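Alpha-galactosidase (Thermus thermophilus, PDB 6LCJ) probably hydrolyses terminal alpha-galactosidic bonds, as a member of glycoside hydrolase family 36 that assembles into a hexamer. Local coordinates at residues 66-71 against 75-80; 177-182 against 216-221; 184-189 against 226-231; 366-369 against 375-378. All blocks are in the same frame, centred on the assembly; numbering follows the deposited sequence.

Contact 1: 66-71 against 75-80; sequences TPLLPE and PQADDP
L68 and A77 face each other across this small loop contact, each with its side chain directed at the opposite segment. The touch is one methyl on another: L68 CD1 lies 3.8 Å from A77 CB. L68 places its CG anti to the backbone N (chi1 -175°), which directs the isobutyl group into the space between the CA atoms of L68 and A77, 8.7 Å apart. A second approach involves no side chain of 66-71: the first bond of the E71 side chain points away, and the contact is made by its carbonyl, with E71 O 3.9 Å from P75 CD. No hydrogen bond joins the segments, and only 106 Å² is buried. Polar order lies instead within 75-80: D79 N donates to D78 OD1 over 2.7 Å, meeting the carboxylate on its anti side 16° out of its plane, while D78 OD2 pairs with R47. P70, which follows a cis peptide bond, packs on W371 of a second subunit. Both segments belong to the long loop between strand 56-59, at the edge of an antiparallel sheet, and helix 80-84, and the loop ends in a classical N-cap, with D79 OD1 accepting from F81 N in the first turn of that helix.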
loop_
_atom_site.group_PDB
_atom_site.type_symbol
_atom_site.label_atom_id
_atom_site.label_comp_id
_atom_site.label_asym_id
_atom_site.label_seq_id
_atom_site.Cartn_x
_atom_site.Cartn_y
_atom_site.Cartn_z
ATOM N N THR E 66 -1.567 -23.153 -0.079
ATOM C CA THR E 66 -1.704 -22.274 1.083
ATOM C C THR E 66 -0.331 -21.952 1.671
ATOM O O THR E 66 0.437 -22.869 1.961
ATOM C CB THR E 66 -2.569 -22.941 2.154
ATOM O OG1 THR E 66 -3.752 -23.502 1.562
ATOM C CG2 THR E 66 -2.952 -21.953 3.233
ATOM N N PRO E 67 -0.002 -20.678 1.890
ATOM C CA PRO E 67 1.277 -20.353 2.536
ATOM C C PRO E 67 1.388 -20.995 3.907
ATOM O O PRO E 67 0.422 -21.059 4.665
ATOM C CB PRO E 67 1.249 -18.824 2.636
ATOM C CG PRO E 67 0.241 -18.383 1.597
ATOM C CD PRO E 67 -0.784 -19.471 1.568
ATOM N N LEU E 68 2.589 -21.465 4.222
ATOM C CA LEU E 68 2.876 -22.128 5.481
ATOM C C LEU E 68 3.361 -21.084 6.472
ATOM O O LEU E 68 4.228 -20.269 6.144
ATOM C CB LEU E 68 3.933 -23.218 5.277
ATOM C CG LEU E 68 4.299 -24.133 6.446
ATOM C CD1 LEU E 68 4.686 -25.503 5.920
ATOM C CD2 LEU E 68 5.418 -23.559 7.295
ATOM N N LEU E 69 2.815 -21.113 7.680
ATOM C CA LEU E 69 3.142 -20.153 8.721
ATOM C C LEU E 69 3.664 -20.885 9.942
ATOM O O LEU E 69 3.387 -22.077 10.125
ATOM C CB LEU E 69 1.917 -19.311 9.114
ATOM C CG LEU E 69 1.278 -18.487 7.992
ATOM C CD1 LEU E 69 0.133 -17.652 8.529
ATOM C CD2 LEU E 69 2.319 -17.622 7.316
ATOM N N PRO E 70 4.467 -20.215 10.783
ATOM C CA PRO E 70 5.033 -18.884 10.555
ATOM C C PRO E 70 6.187 -18.946 9.547
ATOM O O PRO E 70 6.723 -20.033 9.307
ATOM C CB PRO E 70 5.537 -18.500 11.933
ATOM C CG PRO E 70 5.980 -19.804 12.488
ATOM C CD PRO E 70 4.950 -20.790 12.050
ATOM N N GLU E 71 6.569 -17.802 8.977
ATOM C CA GLU E 71 7.698 -17.771 8.053
ATOM C C GLU E 71 8.944 -18.413 8.664
ATOM O O GLU E 71 9.692 -19.114 7.974
ATOM C CB GLU E 71 7.989 -16.325 7.653
ATOM C CG GLU E 71 8.310 -16.117 6.183
ATOM C CD GLU E 71 7.789 -14.786 5.654
ATOM O OE1 GLU E 71 8.597 -13.846 5.472
ATOM O OE2 GLU E 71 6.566 -14.681 5.417
ATOM N N PRO E 75 12.194 -23.029 6.726
ATOM C CA PRO E 75 13.423 -23.787 6.405
ATOM C C PRO E 75 13.447 -25.201 6.981
ATOM O O PRO E 75 14.156 -26.062 6.442
ATOM C CB PRO E 75 14.544 -22.916 6.992
ATOM C CG PRO E 75 13.955 -21.526 7.055
ATOM C CD PRO E 75 12.495 -21.741 7.381
ATOM N N GLN E 76 12.692 -25.483 8.042
ATOM C CA GLN E 76 12.653 -26.824 8.611
ATOM C C GLN E 76 11.413 -27.611 8.194
ATOM O O GLN E 76 11.219 -28.729 8.677
ATOM C CB GLN E 76 12.743 -26.765 10.142
ATOM C CG GLN E 76 11.424 -26.554 10.850
ATOM C CD GLN E 76 11.583 -25.674 12.077
ATOM O OE1 GLN E 76 12.399 -24.760 12.073
ATOM N NE2 GLN E 76 10.803 -25.939 13.130
ATOM N N ALA E 77 10.581 -27.056 7.309
ATOM C CA ALA E 77 9.377 -27.704 6.810
ATOM C C ALA E 77 9.575 -28.334 5.434
ATOM O O ALA E 77 9.074 -29.436 5.179
ATOM C CB ALA E 77 8.218 -26.699 6.754
ATOM N N ASP E 78 10.310 -27.673 4.543
ATOM C CA ASP E 78 10.437 -28.149 3.172
ATOM C C ASP E 78 11.585 -27.392 2.510
ATOM O O ASP E 78 12.225 -26.530 3.119
ATOM C CB ASP E 78 9.110 -27.959 2.419
ATOM C CG ASP E 78 8.853 -29.031 1.359
ATOM O OD1 ASP E 78 9.820 -29.509 0.718
ATOM O OD2 ASP E 78 7.664 -29.374 1.146
ATOM N N ASP E 79 11.850 -27.740 1.260
ATOM C CA ASP E 79 12.647 -26.911 0.370
ATOM C C ASP E 79 12.039 -25.510 0.330
ATOM O O ASP E 79 10.891 -25.359 -0.116
ATOM C CB ASP E 79 12.660 -27.555 -1.022
ATOM C CG ASP E 79 13.535 -26.823 -2.034
ATOM O OD1 ASP E 79 13.775 -25.596 -1.914
ATOM O OD2 ASP E 79 13.957 -27.503 -2.994
ATOM N N PRO E 80 12.757 -24.471 0.780
ATOM C CA PRO E 80 12.153 -23.124 0.825
ATOM C C PRO E 80 11.578 -22.659 -0.499
ATOM O O PRO E 80 10.557 -21.959 -0.501
ATOM C CB PRO E 80 13.315 -22.237 1.284
ATOM C CG PRO E 80 14.204 -23.160 2.058
ATOM C CD PRO E 80 14.123 -24.486 1.337
#

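Contact 2: 177-182 against 216-221; sequences LLLRVL and MAFLAE
Helices 175-185 and 216-224 run side by side in the same general direction, and their backbones come nearest at L179 and L219, whose CA atoms are 7.7 Å apart. These are adjacent outer helices of the (beta/alpha)8 TIM barrel: the first follows strand 161-164 in the chain, the second follows strand 192-195. The interface is wholly apolar, without a hydrogen bond between the segments, and buries 166 Å². L179 carries it from one side. Its CG stands beside the backbone N (chi1 -80°), and this turns the branched end of the side chain toward the other helix although its first bond does not aim there. F218 brings its ring in the same indirect way, with CG anti to its own backbone N (chi1 160°), and the two side chains cross at about a right angle, with L179 CD1 4.0 Å from F218 CE2. Deeper in, L219 also packs on I195 of strand 192-195, a residue that L178 touches from the first helix, and so both helices rest on the same strand. L219 meets L179 through a single methyl, which sits against the CG-CD2 arm of its partner: L219 CD1 is 4.0 Å from both CG and CD2 of L179.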
loop_
_atom_site.group_PDB
_atom_site.type_symbol
_atom_site.label_atom_id
_atom_site.label_comp_id
_atom_site.label_asym_id
_atom_site.label_seq_id
_atom_site.Cartn_x
_atom_site.Cartn_y
_atom_site.Cartn_z
ATOM N N LEU E 177 17.696 -42.097 35.150
ATOM C CA LEU E 177 16.383 -42.478 34.649
ATOM C C LEU E 177 16.482 -43.512 33.532
ATOM O O LEU E 177 15.702 -44.475 33.501
ATOM C CB LEU E 177 15.649 -41.229 34.169
ATOM C CG LEU E 177 14.529 -41.342 33.133
ATOM C CD1 LEU E 177 13.304 -41.937 33.765
ATOM C CD2 LEU E 177 14.218 -39.967 32.610
ATOM N N LEU E 178 17.443 -43.343 32.614
ATOM C CA LEU E 178 17.560 -44.281 31.501
ATOM C C LEU E 178 18.143 -45.617 31.939
ATOM O O LEU E 178 17.880 -46.644 31.297
ATOM C CB LEU E 178 18.398 -43.672 30.371
ATOM C CG LEU E 178 17.759 -42.470 29.646
ATOM C CD1 LEU E 178 18.652 -41.930 28.531
ATOM C CD2 LEU E 178 16.368 -42.808 29.097
ATOM N N LEU E 179 18.934 -45.638 33.018
ATOM C CA LEU E 179 19.417 -46.913 33.540
ATOM C C LEU E 179 18.272 -47.735 34.126
ATOM O O LEU E 179 18.237 -48.957 33.968
ATOM C CB LEU E 179 20.521 -46.685 34.574
ATOM C CG LEU E 179 21.903 -46.394 33.965
ATOM C CD1 LEU E 179 22.895 -45.926 35.005
ATOM C CD2 LEU E 179 22.440 -47.598 33.212
ATOM N N ARG E 180 17.305 -47.086 34.769
ATOM C CA ARG E 180 16.153 -47.837 35.256
ATOM C C ARG E 180 15.285 -48.314 34.103
ATOM O O ARG E 180 14.810 -49.456 34.099
ATOM C CB ARG E 180 15.341 -46.986 36.230
ATOM C CG ARG E 180 16.138 -46.585 37.462
ATOM C CD ARG E 180 15.253 -46.086 38.576
ATOM N NE ARG E 180 14.648 -44.814 38.221
ATOM C CZ ARG E 180 15.314 -43.662 38.162
ATOM N NH1 ARG E 180 16.614 -43.623 38.445
ATOM N NH2 ARG E 180 14.677 -42.546 37.817
ATOM N N VAL E 181 15.062 -47.447 33.119
ATOM C CA VAL E 181 14.258 -47.831 31.968
ATOM C C VAL E 181 14.939 -48.959 31.209
ATOM O O VAL E 181 14.281 -49.899 30.743
ATOM C CB VAL E 181 13.994 -46.596 31.083
ATOM C CG1 VAL E 181 13.370 -46.987 29.775
ATOM C CG2 VAL E 181 13.103 -45.614 31.828
ATOM N N LEU E 182 16.276 -48.896 31.103
ATOM C CA LEU E 182 17.037 -49.947 30.430
ATOM C C LEU E 182 16.771 -51.305 31.063
ATOM O O LEU E 182 16.567 -52.305 30.357
ATOM C CB LEU E 182 18.528 -49.621 30.467
ATOM C CG LEU E 182 19.522 -50.708 30.028
ATOM C CD1 LEU E 182 19.498 -50.951 28.524
ATOM C CD2 LEU E 182 20.923 -50.353 30.478
ATOM N N MET E 216 28.985 -40.697 28.292
ATOM C CA MET E 216 28.177 -41.476 27.362
ATOM C C MET E 216 28.757 -42.858 27.114
ATOM O O MET E 216 28.004 -43.785 26.799
ATOM C CB MET E 216 28.009 -40.725 26.035
ATOM C CG MET E 216 27.392 -39.344 26.187
ATOM S SD MET E 216 25.888 -39.301 27.197
ATOM C CE MET E 216 24.758 -40.275 26.191
ATOM N N ALA E 217 30.068 -43.031 27.249
ATOM C CA ALA E 217 30.640 -44.350 26.998
ATOM C C ALA E 217 30.228 -45.343 28.073
ATOM O O ALA E 217 30.104 -46.539 27.794
ATOM C CB ALA E 217 32.161 -44.263 26.911
ATOM N N PHE E 218 29.997 -44.861 29.296
ATOM C CA PHE E 218 29.541 -45.724 30.380
ATOM C C PHE E 218 28.126 -46.227 30.123
ATOM O O PHE E 218 27.853 -47.433 30.206
ATOM C CB PHE E 218 29.613 -44.955 31.698
ATOM C CG PHE E 218 28.759 -45.525 32.782
ATOM C CD1 PHE E 218 29.174 -46.648 33.489
ATOM C CD2 PHE E 218 27.542 -44.938 33.106
ATOM C CE1 PHE E 218 28.384 -47.186 34.499
ATOM C CE2 PHE E 218 26.744 -45.463 34.117
ATOM C CZ PHE E 218 27.168 -46.594 34.814
ATOM N N LEU E 219 27.210 -45.303 29.818
ATOM C CA LEU E 219 25.845 -45.657 29.450
ATOM C C LEU E 219 25.802 -46.725 28.361
ATOM O O LEU E 219 25.019 -47.676 28.445
ATOM C CB LEU E 219 25.111 -44.403 28.987
ATOM C CG LEU E 219 23.618 -44.298 29.261
ATOM C CD1 LEU E 219 23.318 -44.656 30.700
ATOM C CD2 LEU E 219 23.203 -42.878 28.952
ATOM N N ALA E 220 26.624 -46.583 27.321
ATOM C CA ALA E 220 26.576 -47.567 26.243
ATOM C C ALA E 220 27.066 -48.936 26.703
ATOM O O ALA E 220 26.575 -49.957 26.213
ATOM C CB ALA E 220 27.394 -47.094 25.040
ATOM N N GLU E 221 28.026 -48.982 27.637
ATOM C CA GLU E 221 28.532 -50.273 28.090
ATOM C C GLU E 221 27.500 -50.996 28.948
ATOM O O GLU E 221 27.341 -52.218 28.836
ATOM C CB GLU E 221 29.848 -50.091 28.844
ATOM C CG GLU E 221 30.468 -51.398 29.362
ATOM C CD GLU E 221 30.505 -52.532 28.323
ATOM O OE1 GLU E 221 30.795 -52.265 27.129
ATOM O OE2 GLU E 221 30.249 -53.700 28.709
#

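Contact 3: 184-189 against 226-231; sequences EVAAFS and RGLRAG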
loop_
_atom_site.group_PDB
_atom_site.type_symbol
_atom_site.label_atom_id
_atom_site.label_comp_id
_atom_site.label_asym_id
_atom_site.label_seq_id
_atom_site.Cartn_x
_atom_site.Cartn_y
_atom_site.Cartn_z
ATOM N N GLU E 184 14.014 -52.350 32.591
ATOM C CA GLU E 184 12.720 -52.857 32.144
ATOM C C GLU E 184 12.719 -53.166 30.652
ATOM O O GLU E 184 12.117 -54.158 30.219
ATOM C CB GLU E 184 11.632 -51.852 32.467
ATOM C CG GLU E 184 11.659 -51.404 33.890
ATOM C CD GLU E 184 10.391 -51.785 34.597
ATOM O OE1 GLU E 184 9.881 -50.962 35.394
ATOM O OE2 GLU E 184 9.893 -52.906 34.329
ATOM N N VAL E 185 13.366 -52.316 29.849
ATOM C CA VAL E 185 13.361 -52.510 28.404
ATOM C C VAL E 185 14.084 -53.801 28.038
ATOM O O VAL E 185 13.707 -54.482 27.073
ATOM C CB VAL E 185 13.980 -51.280 27.699
ATOM C CG1 VAL E 185 14.319 -51.596 26.240
ATOM C CG2 VAL E 185 13.050 -50.071 27.790
ATOM N N ALA E 186 15.105 -54.183 28.814
ATOM C CA ALA E 186 15.910 -55.347 28.456
ATOM C C ALA E 186 15.117 -56.651 28.512
ATOM O O ALA E 186 15.516 -57.640 27.885
ATOM C CB ALA E 186 17.136 -55.425 29.365
ATOM N N ALA E 187 13.989 -56.672 29.225
ATOM C CA ALA E 187 13.145 -57.862 29.252
ATOM C C ALA E 187 12.416 -58.106 27.933
ATOM O O ALA E 187 11.912 -59.210 27.721
ATOM C CB ALA E 187 12.132 -57.749 30.390
ATOM N N PHE E 188 12.347 -57.118 27.043
ATOM C CA PHE E 188 11.592 -57.229 25.799
ATOM C C PHE E 188 12.518 -57.550 24.632
ATOM O O PHE E 188 13.729 -57.366 24.701
ATOM C CB PHE E 188 10.818 -55.930 25.526
ATOM C CG PHE E 188 9.671 -55.697 26.471
ATOM C CD1 PHE E 188 9.891 -55.164 27.737
ATOM C CD2 PHE E 188 8.372 -56.034 26.102
ATOM C CE1 PHE E 188 8.834 -54.956 28.604
ATOM C CE2 PHE E 188 7.298 -55.835 26.972
ATOM C CZ PHE E 188 7.524 -55.297 28.219
ATOM N N SER E 189 11.925 -57.989 23.526
ATOM C CA SER E 189 12.720 -58.387 22.366
ATOM C C SER E 189 13.195 -57.192 21.545
ATOM O O SER E 189 12.956 -57.139 20.336
ATOM C CB SER E 189 11.912 -59.324 21.473
ATOM O OG SER E 189 11.750 -60.593 22.067
ATOM N N ARG E 226 23.474 -55.608 28.684
ATOM C CA ARG E 226 22.159 -56.234 28.723
ATOM C C ARG E 226 21.746 -56.788 27.363
ATOM O O ARG E 226 20.552 -56.994 27.113
ATOM C CB ARG E 226 21.113 -55.249 29.241
ATOM C CG ARG E 226 21.254 -54.945 30.711
ATOM C CD ARG E 226 20.735 -56.113 31.531
ATOM N NE ARG E 226 19.746 -55.715 32.537
ATOM C CZ ARG E 226 18.612 -56.380 32.771
ATOM N NH1 ARG E 226 18.319 -57.472 32.069
ATOM N NH2 ARG E 226 17.767 -55.961 33.706
ATOM N N GLY E 227 22.713 -57.038 26.483
ATOM C CA GLY E 227 22.429 -57.627 25.196
ATOM C C GLY E 227 21.894 -56.679 24.150
ATOM O O GLY E 227 21.399 -57.141 23.119
ATOM N N LEU E 228 21.990 -55.372 24.361
ATOM C CA LEU E 228 21.420 -54.403 23.440
ATOM C C LEU E 228 22.510 -53.542 22.819
ATOM O O LEU E 228 23.465 -53.141 23.495
ATOM C CB LEU E 228 20.401 -53.506 24.152
ATOM C CG LEU E 228 19.092 -54.175 24.564
ATOM C CD1 LEU E 228 18.402 -53.371 25.650
ATOM C CD2 LEU E 228 18.213 -54.300 23.356
ATOM N N ARG E 229 22.359 -53.270 21.525
ATOM C CA ARG E 229 23.155 -52.235 20.887
ATOM C C ARG E 229 22.735 -50.867 21.402
ATOM O O ARG E 229 21.568 -50.631 21.725
ATOM C CB ARG E 229 22.982 -52.278 19.372
ATOM C CG ARG E 229 23.445 -53.556 18.714
ATOM C CD ARG E 229 22.910 -53.636 17.288
ATOM N NE ARG E 229 23.470 -52.581 16.454
ATOM C CZ ARG E 229 23.315 -52.520 15.136
ATOM N NH1 ARG E 229 22.623 -53.454 14.500
ATOM N NH2 ARG E 229 23.864 -51.525 14.455
ATOM N N ALA E 230 23.697 -49.957 21.461
ATOM C CA ALA E 230 23.479 -48.623 21.996
ATOM C C ALA E 230 23.294 -47.621 20.857
ATOM O O ALA E 230 24.052 -47.635 19.884
ATOM C CB ALA E 230 24.647 -48.220 22.893
ATOM N N GLY E 231 22.295 -46.753 20.990
ATOM C CA GLY E 231 21.953 -45.787 19.955
ATOM C C GLY E 231 22.027 -44.375 20.499
ATOM O O GLY E 231 21.684 -44.137 21.660
#
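The guanidinium of R226 has the methyl of A186 over one face: A186 CB lies 3.5 Å above the plane, displaced to one side of the group, and is 3.6 Å from R226 NH1 and 3.8 Å from R226 CZ. The ring of F188, the other flat group, receives the carbonyl oxygens of E184 and V185 at its edge, in the ring plane. R226 reaches A186 by folding: its CG stands beside the backbone N (chi1 -71°), and bends at chi2 and chi3 lay the guanidinium over the methyl. At the root of the side chain, R226 CB makes a separate contact, 4.0 Å from A186 CB. The charge is met by D183, which forms a salt bridge with NH2. Beside this, L228 directs CD1 at the backbone of the turn, 4.2 Å from A186 CA, and more loosely at V185. The two helix ends differ: V185 to F188 form a type I turn closed by F188 N to V185 O at 3.0 Å, whereas G227, with positive phi, is the C-prime residue of a Schellman motif ending helix 216-224. Around these two helix-to-strand corners of the barrel, R229 and G231 hydrogen-bond with strand 192-195, L228 packs on I223 of helix 216-224, and F188 leans on L448 and L452 of helix 442-453.

Contact 4: 366-369 against 375-378; sequences EERS and PTGP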
loop_
_atom_site.group_PDB
_atom_site.type_symbol
_atom_site.label_atom_id
_atom_site.label_comp_id
_atom_site.label_asym_id
_atom_site.label_seq_id
_atom_site.Cartn_x
_atom_site.Cartn_y
_atom_site.Cartn_z
ATOM N N GLU E 366 -4.526 -29.008 15.500
ATOM C CA GLU E 366 -5.138 -28.312 14.375
ATOM C C GLU E 366 -4.880 -26.816 14.378
ATOM O O GLU E 366 -5.073 -26.174 13.346
ATOM C CB GLU E 366 -6.642 -28.603 14.313
ATOM C CG GLU E 366 -6.947 -29.906 13.508
ATOM C CD GLU E 366 -7.149 -29.687 11.993
ATOM O OE1 GLU E 366 -8.316 -29.544 11.547
ATOM O OE2 GLU E 366 -6.127 -29.665 11.252
ATOM N N GLU E 367 -4.401 -26.244 15.480
ATOM C CA GLU E 367 -3.863 -24.893 15.384
ATOM C C GLU E 367 -2.677 -24.840 14.429
ATOM O O GLU E 367 -2.558 -23.910 13.626
ATOM C CB GLU E 367 -3.467 -24.366 16.760
ATOM C CG GLU E 367 -4.584 -23.565 17.408
ATOM C CD GLU E 367 -5.736 -24.461 17.753
ATOM O OE1 GLU E 367 -5.462 -25.494 18.385
ATOM O OE2 GLU E 367 -6.888 -24.171 17.369
ATOM N N ARG E 368 -1.796 -25.837 14.486
ATOM C CA ARG E 368 -0.643 -25.834 13.590
ATOM C C ARG E 368 -0.990 -26.390 12.209
ATOM O O ARG E 368 -0.528 -25.861 11.189
ATOM C CB ARG E 368 0.507 -26.617 14.218
ATOM C CG ARG E 368 1.726 -26.703 13.332
ATOM C CD ARG E 368 2.956 -27.120 14.122
ATOM N NE ARG E 368 4.125 -27.131 13.259
ATOM C CZ ARG E 368 5.350 -27.481 13.635
ATOM N NH1 ARG E 368 5.600 -27.850 14.886
ATOM N NH2 ARG E 368 6.325 -27.457 12.744
ATOM N N SER E 369 -1.818 -27.430 12.142
ATOM C CA SER E 369 -2.074 -28.033 10.845
ATOM C C SER E 369 -3.037 -27.206 10.000
ATOM O O SER E 369 -2.903 -27.166 8.772
ATOM C CB SER E 369 -2.595 -29.452 11.032
ATOM O OG SER E 369 -1.569 -30.259 11.580
ATOM N N PRO E 375 1.431 -28.836 7.649
ATOM C CA PRO E 375 1.242 -30.277 7.812
ATOM C C PRO E 375 2.518 -31.050 8.122
ATOM O O PRO E 375 2.522 -32.274 7.997
ATOM C CB PRO E 375 0.678 -30.677 6.445
ATOM C CG PRO E 375 1.415 -29.766 5.520
ATOM C CD PRO E 375 1.492 -28.453 6.231
ATOM N N THR E 376 3.594 -30.387 8.526
ATOM C CA THR E 376 4.857 -31.049 8.818
ATOM C C THR E 376 5.141 -31.141 10.310
ATOM O O THR E 376 6.191 -31.673 10.696
ATOM C CB THR E 376 6.038 -30.335 8.120
ATOM O OG1 THR E 376 6.398 -29.156 8.852
ATOM C CG2 THR E 376 5.712 -29.969 6.673
ATOM N N GLY E 377 4.242 -30.650 11.160
ATOM C CA GLY E 377 4.463 -30.688 12.584
ATOM C C GLY E 377 4.103 -32.039 13.162
ATOM O O GLY E 377 3.407 -32.843 12.532
ATOM N N PRO E 378 4.560 -32.303 14.387
ATOM C CA PRO E 378 4.259 -33.585 15.042
ATOM C C PRO E 378 2.768 -33.873 15.110
ATOM O O PRO E 378 1.949 -32.989 15.391
ATOM C CB PRO E 378 4.854 -33.419 16.443
ATOM C CG PRO E 378 5.910 -32.367 16.279
ATOM C CD PRO E 378 5.413 -31.436 15.216
#
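R368 reaches G377 through a fully extended side chain: CG is anti to the backbone N (chi1 178°), chi2 and chi3 are likewise trans, and chi4 (-178°) continues the line into the guanidinium. The flat group therefore ends up lying on the backbone of the 375-378 loop. G377 CA sits 3.5 Å from the guanidinium plane, directly above its middle, with R368 NE 3.6 Å from the same CA. There is no space for a side chain at this point, because a CB modelled on G377 would fall 2.5 Å from R368 NE. P378 approaches the group obliquely, its CD 3.6 Å from R368 NH1, and T376 OG1 stays 4.2 Å from R368 NH2. No hydrogen bond links the two segments directly. D374, which precedes the loop segment, ties their polar groups together: its OD2 makes a salt bridge with R368 NE, and its OD1 is hydrogen-bonded to T376 OG1. With R368 cut back to an alanine, D374 would probably lose its charged mate and the G377 backbone its flat cover. S369 OG is hydrogen-bonded to D364 and N382, and N382 ND2 also donates to G377 O. Beyond the chain, E367 forms a salt bridge with R73 of a second subunit. The contact closes the bend between helix 366-371, whose turn at 367-369 is of the wider pi type, and helix 380-388, which follow one another in the chain between barrel strands 352-354 and 398-400.

Overall arrangement
The four contacts form two pairs in distant parts of the fold. Contacts 2 and 3 share helix 175-185, have centres 10 Å apart and touch at A220 with A230 and at L182 with L228; they belong to the wall of the barrel. Contacts 1 and 4, with centres 12 Å apart, meet where A77 CB lies 3.7 Å from T376 OG1, and both adjoin a second subunit. All four are partly buried, contacts 2 and 3 lying farther from the chain centre (27 and 25 Å) than contacts 1 and 4 (16 Å each). Contact 2 is purely apolar helix packing, contact 3 sets apolar side chains beside a guanidinium covered on one face, contact 4 rests on an arginine over backbone, and contact 1 is the slightest, a methyl touch between loops.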